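Local atomic coordinates of L-asparagine oxygenase (Streptomyces coelicolor, PDB entry 2OG5), a protein that catalyses the iron(II)- and 2-oxoglutarate-dependent 3-hydroxylation of L-asparagine, giving the 3-hydroxyasparagine that is built into the calcium-dependent lipopeptide antibiotic. Residues 89-94 and 189-194; 134-139 and 301-306; 36-41 and 81-86. One frame throughout, in Å; residues are numbered along the deposited sequence.

Contact 1 (89-94 and 189-194); sequences GFRRDS and PDFVML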
# COMPACT_ATOMS: atom_id res chain seq x y z
N GLY A 89 4.22 7.63 15.74
CA GLY A 89 4.79 8.88 15.27
C GLY A 89 4.53 9.07 13.78
O GLY A 89 4.21 10.17 13.34
N PHE A 90 4.68 8.01 13.01
CA PHE A 90 4.42 8.04 11.58
C PHE A 90 2.95 8.32 11.26
O PHE A 90 2.63 9.07 10.33
CB PHE A 90 4.85 6.70 10.96
CG PHE A 90 4.58 6.61 9.49
CD1 PHE A 90 5.35 7.33 8.59
CD2 PHE A 90 3.54 5.84 9.00
CE1 PHE A 90 5.09 7.26 7.24
CE2 PHE A 90 3.28 5.79 7.64
CZ PHE A 90 4.06 6.50 6.77
N ARG A 91 2.05 7.73 12.05
CA ARG A 91 0.62 7.96 11.85
C ARG A 91 0.30 9.43 12.10
O ARG A 91 -0.54 10.02 11.42
CB ARG A 91 -0.20 7.08 12.79
CG ARG A 91 -1.70 7.09 12.51
CD ARG A 91 -2.46 6.41 13.65
NE ARG A 91 -3.86 6.16 13.30
CZ ARG A 91 -4.86 7.03 13.45
NH1 ARG A 91 -4.68 8.25 13.94
NH2 ARG A 91 -6.08 6.67 13.08
N ARG A 92 0.97 10.03 13.08
CA ARG A 92 0.74 11.44 13.41
C ARG A 92 1.32 12.38 12.36
O ARG A 92 0.73 13.42 12.07
CB ARG A 92 1.32 11.75 14.79
CG ARG A 92 1.22 13.21 15.24
CD ARG A 92 -0.19 13.70 15.24
NE ARG A 92 -0.28 15.11 15.63
CZ ARG A 92 -0.29 16.11 14.76
NH1 ARG A 92 -0.18 15.88 13.46
NH2 ARG A 92 -0.40 17.36 15.19
N ASP A 93 2.49 12.02 11.83
CA ASP A 93 3.18 12.83 10.83
C ASP A 93 4.02 11.90 9.96
O ASP A 93 5.01 11.35 10.42
CB ASP A 93 4.05 13.87 11.53
CG ASP A 93 4.77 14.79 10.56
OD1 ASP A 93 4.78 14.54 9.34
OD2 ASP A 93 5.35 15.79 11.05
N SER A 94 3.61 11.71 8.71
CA SER A 94 4.29 10.78 7.82
C SER A 94 5.53 11.40 7.14
O SER A 94 6.20 10.74 6.35
CB SER A 94 3.32 10.20 6.80
OG SER A 94 2.66 11.22 6.08
N PRO A 189 -7.63 3.28 0.54
CA PRO A 189 -6.75 3.06 1.68
C PRO A 189 -6.12 4.35 2.19
O PRO A 189 -5.75 5.22 1.40
CB PRO A 189 -5.68 2.13 1.09
CG PRO A 189 -6.40 1.40 0.02
CD PRO A 189 -7.31 2.40 -0.59
N ASP A 190 -5.97 4.45 3.50
CA ASP A 190 -5.21 5.55 4.11
C ASP A 190 -3.72 5.24 4.11
O ASP A 190 -2.92 6.12 3.81
CB ASP A 190 -5.76 5.82 5.50
CG ASP A 190 -7.21 6.26 5.44
OD1 ASP A 190 -7.49 7.31 4.85
OD2 ASP A 190 -8.09 5.51 5.93
N PHE A 191 -3.36 3.99 4.42
CA PHE A 191 -1.99 3.50 4.23
C PHE A 191 -2.01 2.25 3.36
O PHE A 191 -2.94 1.44 3.45
CB PHE A 191 -1.29 3.18 5.55
CG PHE A 191 -1.22 4.33 6.50
CD1 PHE A 191 -0.25 5.32 6.35
CD2 PHE A 191 -2.10 4.43 7.55
CE1 PHE A 191 -0.19 6.39 7.21
CE2 PHE A 191 -2.03 5.50 8.43
CZ PHE A 191 -1.09 6.49 8.25
N VAL A 192 -0.95 2.08 2.57
CA VAL A 192 -0.69 0.85 1.84
C VAL A 192 0.60 0.25 2.38
O VAL A 192 1.63 0.94 2.40
CB VAL A 192 -0.54 1.10 0.33
CG1 VAL A 192 -0.22 -0.21 -0.42
CG2 VAL A 192 -1.81 1.75 -0.23
N MET A 193 0.52 -0.99 2.85
CA MET A 193 1.67 -1.70 3.42
C MET A 193 2.11 -2.80 2.48
O MET A 193 1.28 -3.59 2.02
CB MET A 193 1.30 -2.30 4.77
CG MET A 193 0.81 -1.26 5.76
SD MET A 193 0.70 -1.89 7.44
CE MET A 193 -0.54 -3.14 7.22
N LEU A 194 3.42 -2.85 2.22
CA LEU A 194 4.02 -3.85 1.36
C LEU A 194 5.13 -4.57 2.12
O LEU A 194 6.15 -3.96 2.45
CB LEU A 194 4.61 -3.17 0.13
CG LEU A 194 3.61 -2.50 -0.81
CD1 LEU A 194 4.34 -1.61 -1.81
CD2 LEU A 194 2.78 -3.56 -1.50
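Phe90 and Phe191 form a buried aromatic contact between the last turn of helix 81-92 and the start of strand 191-196, in the interior of the molecule. The two phenyl rings meet obliquely, with planes inclined by 42° and centroids 5.6 Å apart. The closest approach is between Phe90 CE2 and Phe191 CE1, at 3.5 Å. Phe191 CD1 is also near, 3.8 Å from Phe90 CE2, so one ring carbon of the helix residue meets a C-C bond of the strand residue. The side chains run past each other in opposite directions. In Phe90, CG lies anti to the backbone N (chi1 178°), which carries the ring off the helix and down to the sheet. Phe191 leaves the strand toward the helix and gives most of the buried surface. Phe191 CZ, the far end of the ring, lies 4.2 Å from Arg91 CA and 4.3 Å from Arg91 CG. The aliphatic part of Arg91 therefore borders the ring, while its NE is hydrogen-bonded to Leu140 O. Ile303 of the adjacent strand touches both phenyl rings. Next to this packing, Ser94 OG is hydrogen-bonded to Asp305 OD2 of the same sheet. Asp190 and Phe191 together face Val332 in a classic beta bulge at the start of the strand. The whole is helix-on-sheet packing on the jelly-roll core of an iron(II)/2-oxoglutarate oxygenase, with the Phe191 side chain about 9 Å from that of Glu181, which binds iron and asparagine.

Contact 2 (134-139 and 301-306); sequences LMTACG and LAIVDN
Helix 128-140 packs on the jelly-roll sheet here, and Thr136 is the residue through which it meets strand 301-305. All three touching side chains are buried. Thr136 points at the strand and uses both of its branches. The hydroxyl Thr136 OG1 approaches Leu301 CD2 at 4.1 Å, the two side chains reaching toward each other tip to tip. The methyl Thr136 CG2 lies 4.2 Å from Ile303 CD1, and these two side chains cross obliquely. Leu301 and Ile303 are two apart in the strand, and both point to the helix. The torsion of Thr136 divides the work. With chi1 at -52°, OG1 lies beside the backbone N and CG2 lies anti to it, so the hydroxyl serves Leu301 and the methyl serves Ile303. The hydroxyl is not left without a polar partner in this apolar setting. OG1 is hydrogen-bonded to Val132 O, one turn earlier in the same helix, and can lie against a leucine methyl with its polarity already met. The contact is light, with 81 Å² buried in all. The CA atoms of Thr136 and Leu301, the nearest across the segments, are 9.9 Å apart. Trp79, in a loop, also touches Thr136. Strand 301-305 is paired antiparallel with both 99-103 and 191-196, so the helix rests over the inner part of the sheet. Beyond the strand, Asn306 OD1 is hydrogen-bonded to the backbone N of the metal ligand Glu181. This is van der Waals helix-on-sheet packing, on the jelly-roll scaffold of the clavaminate synthase family.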
# COMPACT_ATOMS: atom_id res chain seq x y z
N LEU A 134 -1.27 -8.00 9.44
CA LEU A 134 -2.54 -7.70 10.09
C LEU A 134 -2.32 -7.10 11.48
O LEU A 134 -3.09 -6.25 11.94
CB LEU A 134 -3.48 -8.91 10.09
CG LEU A 134 -3.98 -9.33 8.69
CD1 LEU A 134 -4.99 -10.47 8.77
CD2 LEU A 134 -4.57 -8.17 7.92
N MET A 135 -1.25 -7.51 12.17
CA MET A 135 -0.90 -6.86 13.45
C MET A 135 -0.60 -5.38 13.21
O MET A 135 -1.16 -4.52 13.89
CB MET A 135 0.30 -7.54 14.12
CG MET A 135 -0.02 -8.89 14.72
SD MET A 135 1.33 -9.61 15.69
CE MET A 135 2.55 -9.95 14.42
N THR A 136 0.22 -5.07 12.22
CA THR A 136 0.58 -3.68 11.95
C THR A 136 -0.64 -2.87 11.52
O THR A 136 -0.79 -1.71 11.93
CB THR A 136 1.68 -3.56 10.89
OG1 THR A 136 2.78 -4.40 11.26
CG2 THR A 136 2.15 -2.12 10.75
N ALA A 137 -1.51 -3.46 10.71
CA ALA A 137 -2.74 -2.77 10.30
C ALA A 137 -3.58 -2.38 11.50
O ALA A 137 -4.12 -1.28 11.55
CB ALA A 137 -3.55 -3.66 9.35
N CYS A 138 -3.69 -3.29 12.47
CA CYS A 138 -4.45 -3.01 13.68
C CYS A 138 -3.80 -1.96 14.58
O CYS A 138 -4.48 -1.34 15.41
CB CYS A 138 -4.71 -4.30 14.46
SG CYS A 138 -5.87 -5.41 13.69
N GLY A 139 -2.48 -1.79 14.48
CA GLY A 139 -1.78 -0.72 15.16
C GLY A 139 -1.99 0.65 14.56
O GLY A 139 -2.08 1.65 15.29
N LEU A 301 9.31 -3.92 5.38
CA LEU A 301 7.91 -3.49 5.31
C LEU A 301 7.88 -2.01 4.96
O LEU A 301 8.32 -1.19 5.76
CB LEU A 301 7.24 -3.71 6.66
CG LEU A 301 5.80 -3.22 6.82
CD1 LEU A 301 4.88 -3.98 5.88
CD2 LEU A 301 5.33 -3.36 8.27
N ALA A 302 7.36 -1.69 3.77
CA ALA A 302 7.19 -0.31 3.34
C ALA A 302 5.77 0.09 3.65
O ALA A 302 4.84 -0.67 3.34
CB ALA A 302 7.45 -0.17 1.85
N ILE A 303 5.59 1.25 4.26
CA ILE A 303 4.25 1.77 4.55
C ILE A 303 4.14 3.14 3.91
O ILE A 303 4.91 4.05 4.22
CB ILE A 303 3.99 1.87 6.06
CG1 ILE A 303 4.24 0.52 6.75
CG2 ILE A 303 2.55 2.37 6.33
CD1 ILE A 303 4.13 0.60 8.27
N VAL A 304 3.20 3.26 2.97
CA VAL A 304 3.00 4.48 2.19
C VAL A 304 1.73 5.18 2.69
O VAL A 304 0.69 4.56 2.85
CB VAL A 304 2.85 4.14 0.70
CG1 VAL A 304 2.65 5.38 -0.13
CG2 VAL A 304 4.08 3.33 0.20
N ASP A 305 1.85 6.47 2.99
CA ASP A 305 0.71 7.29 3.36
C ASP A 305 -0.01 7.70 2.09
O ASP A 305 0.43 8.59 1.36
CB ASP A 305 1.17 8.51 4.15
CG ASP A 305 0.02 9.35 4.67
OD1 ASP A 305 -1.09 9.22 4.10
OD2 ASP A 305 0.23 10.15 5.61
N ASN A 306 -1.11 7.02 1.81
CA ASN A 306 -1.83 7.16 0.56
C ASN A 306 -2.62 8.46 0.45
O ASN A 306 -3.19 8.74 -0.61
CB ASN A 306 -2.79 5.96 0.39
CG ASN A 306 -3.31 5.81 -1.04
OD1 ASN A 306 -2.55 5.88 -2.01
ND2 ASN A 306 -4.62 5.55 -1.16

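Contact 3 (36-41 and 81-86); sequences YDVTLD and ATLRRD
Leu40 and Leu83 make the tight part of this contact, between the residue just after strand 37-39 and the first turns of helix 81-92. The two side chains cross at about a right angle, and their forked ends fit together. Leu40 CD2 lies 3.8 Å from Leu83 CD1, and Leu40 CD1 lies 3.8 Å from Leu83 CD2. The branch carbon Leu40 CG is also 3.8 Å from Leu83 CD1. Neither CB is aimed directly across the contact, but both side chains end close together. In Leu83, CG lies beside the backbone N (chi1 -64°) and CD1 extends away from CA (chi2 174°), which brings the methyl fork to Leu40. Both leucines are buried.

The other half of the contact is looser and more open to solvent. Val38 and Asp86 are only partly buried, and their side chains slant across each other. Val38 CG1 approaches Asp86 OD2 at 3.6 Å, while Val38 CG2 is 4.1 Å from that oxygen. This is van der Waals packing of a methyl pair against a carboxylate oxygen. A longer apolar contact joins the two halves, with Val38 CG1 4.3 Å from Leu83 CD2.

Outside the two segments, helix 42-58 borders the leucine pair, with Ala45 against Leu40 and Val48 against Leu83. Asp41 is the N-cap residue of that helix, its OD1 hydrogen-bonded to Asp44 N, and Thr82 OG1 is hydrogen-bonded to Asp44 OD2. Strand 37-39 runs parallel to strand 99-103, with backbone hydrogen bonds joining Val38 and Leu40 to Arg103, so helix 81-92 is packed against both an outlying strand of the large mixed sheet and helix 42-58.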
# COMPACT_ATOMS: atom_id res chain seq x y z
N TYR A 36 12.26 7.62 9.55
CA TYR A 36 11.44 6.99 8.50
C TYR A 36 12.13 5.78 7.87
O TYR A 36 11.67 5.24 6.87
CB TYR A 36 11.04 8.03 7.44
CG TYR A 36 10.33 9.18 8.09
CD1 TYR A 36 9.05 9.03 8.62
CD2 TYR A 36 10.97 10.41 8.25
CE1 TYR A 36 8.41 10.08 9.26
CE2 TYR A 36 10.33 11.47 8.88
CZ TYR A 36 9.06 11.30 9.39
OH TYR A 36 8.43 12.34 10.03
N ASP A 37 13.23 5.35 8.48
CA ASP A 37 13.93 4.15 8.06
C ASP A 37 14.41 3.48 9.34
O ASP A 37 15.43 3.87 9.92
CB ASP A 37 15.08 4.51 7.12
CG ASP A 37 15.78 3.30 6.55
OD1 ASP A 37 15.66 2.20 7.12
OD2 ASP A 37 16.48 3.45 5.53
N VAL A 38 13.66 2.48 9.78
CA VAL A 38 13.87 1.86 11.08
C VAL A 38 14.32 0.42 10.93
O VAL A 38 13.60 -0.39 10.36
CB VAL A 38 12.57 1.88 11.92
CG1 VAL A 38 12.81 1.23 13.29
CG2 VAL A 38 12.07 3.31 12.07
N THR A 39 15.51 0.10 11.43
CA THR A 39 15.97 -1.27 11.46
C THR A 39 15.74 -1.79 12.88
O THR A 39 16.21 -1.19 13.85
CB THR A 39 17.46 -1.40 11.06
OG1 THR A 39 17.63 -0.98 9.70
CG2 THR A 39 17.93 -2.84 11.19
N LEU A 40 15.00 -2.89 12.99
CA LEU A 40 14.77 -3.51 14.29
C LEU A 40 16.11 -3.99 14.85
O LEU A 40 16.92 -4.57 14.12
CB LEU A 40 13.81 -4.69 14.17
CG LEU A 40 12.31 -4.39 14.15
CD1 LEU A 40 11.91 -3.52 12.96
CD2 LEU A 40 11.51 -5.70 14.16
N ASP A 41 16.35 -3.76 16.14
CA ASP A 41 17.51 -4.36 16.77
C ASP A 41 17.20 -5.83 17.04
O ASP A 41 16.05 -6.26 16.89
CB ASP A 41 17.98 -3.58 18.02
CG ASP A 41 17.00 -3.64 19.17
OD1 ASP A 41 16.06 -4.45 19.16
OD2 ASP A 41 17.22 -2.86 20.12
N ALA A 81 7.56 -1.50 22.80
CA ALA A 81 7.10 -0.12 22.85
C ALA A 81 7.83 0.77 21.85
O ALA A 81 7.25 1.71 21.32
CB ALA A 81 7.25 0.45 24.26
N THR A 82 9.12 0.49 21.61
CA THR A 82 9.90 1.26 20.65
C THR A 82 9.22 1.31 19.28
O THR A 82 9.07 2.38 18.69
CB THR A 82 11.31 0.65 20.47
OG1 THR A 82 11.18 -0.76 20.29
CG2 THR A 82 12.16 0.92 21.68
N LEU A 83 8.80 0.15 18.79
CA LEU A 83 8.19 0.05 17.46
C LEU A 83 6.78 0.62 17.46
O LEU A 83 6.37 1.24 16.49
CB LEU A 83 8.17 -1.41 17.00
CG LEU A 83 9.55 -2.05 16.79
CD1 LEU A 83 9.43 -3.54 16.47
CD2 LEU A 83 10.31 -1.33 15.68
N ARG A 84 6.04 0.40 18.54
CA ARG A 84 4.69 0.99 18.65
C ARG A 84 4.78 2.51 18.65
O ARG A 84 3.96 3.19 18.02
CB ARG A 84 3.95 0.44 19.87
CG ARG A 84 3.50 -1.01 19.67
CD ARG A 84 2.61 -1.55 20.78
NE ARG A 84 3.40 -1.99 21.92
CZ ARG A 84 3.56 -1.32 23.06
NH1 ARG A 84 2.94 -0.16 23.30
NH2 ARG A 84 4.34 -1.85 24.00
N ARG A 85 5.78 3.06 19.32
CA ARG A 85 6.03 4.50 19.30
C ARG A 85 6.43 5.00 17.92
O ARG A 85 5.99 6.07 17.50
CB ARG A 85 7.10 4.88 20.33
CG ARG A 85 6.60 4.81 21.74
CD ARG A 85 7.69 4.94 22.77
NE ARG A 85 7.14 4.87 24.12
CZ ARG A 85 7.70 4.26 25.15
NH1 ARG A 85 8.86 3.61 25.03
NH2 ARG A 85 7.09 4.29 26.33
N ASP A 86 7.28 4.25 17.21
CA ASP A 86 7.68 4.63 15.85
C ASP A 86 6.48 4.72 14.92
O ASP A 86 6.33 5.68 14.15
CB ASP A 86 8.69 3.64 15.27
CG ASP A 86 10.03 3.67 15.97
OD1 ASP A 86 10.40 4.69 16.59
OD2 ASP A 86 10.72 2.63 15.89

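Contact 3 comes first along the chain and closes before the other two open. The segments of contacts 1 and 2 alternate, so these two contacts cross in sequence. Contacts 1 and 3 share helix 81-92, one near each end of it, with centres about 14 Å apart. Contacts 1 and 2 are closer, with centres about 6 Å apart, and use the neighbouring strands 191-196 and 301-305. They touch directly, for instance through a probable hydrogen bond of 2.8 Å between Pro189 O and Asn306 ND2. Contacts 2 and 3 do not touch. All three reach the same mixed sheet. Helices 81-92 and 128-140 are thereby packed on the jelly-roll that carries the active site.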